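Local structure of angiogenin-1 (Salmo salar, 7BFK) at residues A[75-80]-A[97-103]. The protein probably cleaves RNA as a secreted endonuclease of the pancreatic ribonuclease family. Sequence-based numbering, arbitrary orientation.
Sequences PFSVVI and SSATKKV
Six backbone hydrogen bonds join Phe76, Val78 and Ile80 to Lys101, Ala99 and Ser97 as antiparallel hydrogen-bonded pairs. Phe76 N points almost straight at Lys101 O (173°) but comes from above the carbonyl plane, where the strand bends toward Val103, whereas Ile80 N, 2.8 Å from Ser97 O, is tilted only 16° from the plane of its acceptor. Between these pairs, CA-H groups also meet carbonyls, as in Thr100 CA to Phe76 O (3.3 Å). A water bonded to both Ile80 O and Ser97 OG closes one end of the pairing.

Apolar contacts gather on the face bearing Phe76, Val78 and Ala99. The small Ala99 leaves room for a beta-branched neighbour, its CB 3.9 Å from Val78 CG2. The other branch, Val78 CG1, lies anti to its own carbonyl carbon (chi1 -60°) and touches Val103 CG1 at 4.0 Å, the two side chains running antiparallel. Val103 CG2 meets Phe76 CD1 obliquely, also at 4.0 Å; Ile57 touches both residues, and Ile47 also packs on Phe76.

At the other end, the long Lys102 runs alongside Pro75, with CG near Pro75 N and CA and a bend at chi4 bringing NZ within 3.7 Å of Pro75 CD. Cutting it back to an alanine removes CG and NZ and is likely to leave Pro75 without this neighbour along N, CA and CD. Strand 43-47 continues the sheet beyond Phe76-Ile80; the hairpin of strands 76-85 and 93-108 belongs to the curved antiparallel sheet characteristic of the pancreatic ribonuclease fold.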
loop_
_atom_site.group_PDB
_atom_site.type_symbol
_atom_site.label_atom_id
_atom_site.label_comp_id
_atom_site.label_asym_id
_atom_site.label_seq_id
_atom_site.Cartn_x
_atom_site.Cartn_y
_atom_site.Cartn_z
ATOM N N PRO A 75 12.582 -0.665 -8.673
ATOM C CA PRO A 75 12.327 -0.276 -7.296
ATOM C C PRO A 75 11.527 1.033 -7.245
ATOM O O PRO A 75 11.611 1.821 -8.175
ATOM C CB PRO A 75 13.733 -0.092 -6.727
ATOM C CG PRO A 75 14.532 0.377 -7.917
ATOM C CD PRO A 75 13.970 -0.385 -9.097
ATOM N N PHE A 76 10.779 1.223 -6.165
ATOM C CA PHE A 76 9.964 2.416 -5.878
ATOM C C PHE A 76 10.423 3.033 -4.554
ATOM O O PHE A 76 10.949 2.297 -3.687
ATOM C CB PHE A 76 8.474 2.038 -5.764
ATOM C CG PHE A 76 7.793 1.713 -7.063
ATOM C CD1 PHE A 76 7.865 0.441 -7.606
ATOM C CD2 PHE A 76 7.107 2.693 -7.770
ATOM C CE1 PHE A 76 7.242 0.156 -8.810
ATOM C CE2 PHE A 76 6.485 2.397 -8.977
ATOM C CZ PHE A 76 6.561 1.133 -9.494
ATOM N N SER A 77 10.295 4.353 -4.411
ATOM C CA SER A 77 10.401 5.023 -3.102
ATOM C C SER A 77 9.139 4.654 -2.342
ATOM O O SER A 77 8.049 4.790 -2.930
ATOM C CB SER A 77 10.526 6.518 -3.181
ATOM O OG SER A 77 11.818 6.881 -3.579
ATOM N N VAL A 78 9.283 4.185 -1.113
ATOM C CA VAL A 78 8.115 3.816 -0.276
ATOM C C VAL A 78 8.272 4.465 1.090
ATOM O O VAL A 78 9.403 4.812 1.494
ATOM C CB VAL A 78 7.941 2.285 -0.159
ATOM C CG1 VAL A 78 7.727 1.636 -1.517
ATOM C CG2 VAL A 78 9.104 1.632 0.565
ATOM N N VAL A 79 7.143 4.646 1.745
ATOM C CA VAL A 79 7.038 5.068 3.158
ATOM C C VAL A 79 6.268 3.952 3.854
ATOM O O VAL A 79 5.176 3.601 3.368
ATOM C CB VAL A 79 6.355 6.436 3.328
ATOM C CG1 VAL A 79 5.960 6.662 4.779
ATOM C CG2 VAL A 79 7.243 7.578 2.814
ATOM N N ILE A 80 6.832 3.419 4.932
ATOM C CA ILE A 80 6.227 2.354 5.766
ATOM C C ILE A 80 5.828 2.977 7.100
ATOM O O ILE A 80 6.715 3.560 7.796
ATOM C CB ILE A 80 7.204 1.172 5.933
ATOM C CG1 ILE A 80 7.669 0.646 4.571
ATOM C CG2 ILE A 80 6.586 0.056 6.779
ATOM C CD1 ILE A 80 8.989 -0.044 4.609
ATOM N N SER A 97 9.006 5.169 8.262
ATOM C CA SER A 97 10.347 4.869 7.720
ATOM C C SER A 97 10.284 4.927 6.200
ATOM O O SER A 97 9.194 4.712 5.606
ATOM C CB SER A 97 10.899 3.563 8.241
ATOM O OG SER A 97 10.010 2.499 7.990
ATOM N N SER A 98 11.396 5.293 5.596
ATOM C CA SER A 98 11.537 5.429 4.140
ATOM C C SER A 98 12.422 4.294 3.659
ATOM O O SER A 98 13.272 3.829 4.448
ATOM C CB SER A 98 12.101 6.780 3.787
ATOM O OG SER A 98 12.054 6.969 2.389
ATOM N N ALA A 99 12.193 3.829 2.441
ATOM C CA ALA A 99 12.994 2.782 1.789
ATOM C C ALA A 99 12.810 2.872 0.277
ATOM O O ALA A 99 11.875 3.558 -0.200
ATOM C CB ALA A 99 12.602 1.412 2.304
ATOM N N THR A 100 13.705 2.214 -0.442
ATOM C CA THR A 100 13.667 2.074 -1.899
ATOM C C THR A 100 13.630 0.579 -2.171
ATOM O O THR A 100 14.633 -0.083 -1.903
ATOM C CB THR A 100 14.834 2.793 -2.578
ATOM O OG1 THR A 100 14.829 4.147 -2.124
ATOM C CG2 THR A 100 14.695 2.737 -4.078
ATOM N N LYS A 101 12.507 0.067 -2.662
ATOM C CA LYS A 101 12.338 -1.401 -2.804
ATOM C C LYS A 101 11.426 -1.757 -3.964
ATOM O O LYS A 101 10.579 -0.933 -4.363
ATOM C CB LYS A 101 11.799 -1.969 -1.481
ATOM C CG LYS A 101 12.846 -1.974 -0.374
ATOM C CD LYS A 101 12.689 -3.014 0.674
ATOM C CE LYS A 101 13.893 -3.090 1.593
ATOM N NZ LYS A 101 15.070 -3.662 0.902
ATOM N N LYS A 102 11.646 -2.934 -4.532
ATOM C CA LYS A 102 10.692 -3.525 -5.484
ATOM C C LYS A 102 9.468 -3.833 -4.625
ATOM O O LYS A 102 9.659 -4.189 -3.430
ATOM C CB LYS A 102 11.280 -4.749 -6.178
ATOM C CG LYS A 102 12.547 -4.447 -6.969
ATOM C CD LYS A 102 13.025 -5.581 -7.827
ATOM C CE LYS A 102 14.444 -5.393 -8.310
ATOM N NZ LYS A 102 14.713 -3.976 -8.627
ATOM N N VAL A 103 8.277 -3.645 -5.166
ATOM C CA VAL A 103 7.028 -3.894 -4.402
ATOM C C VAL A 103 6.388 -5.183 -4.922
ATOM O O VAL A 103 6.622 -5.558 -6.104
ATOM C CB VAL A 103 6.081 -2.697 -4.486
ATOM C CG1 VAL A 103 6.693 -1.479 -3.821
ATOM C CG2 VAL A 103 5.695 -2.403 -5.930
HETATM O O HOH W 1 8.138 2.055 9.917
#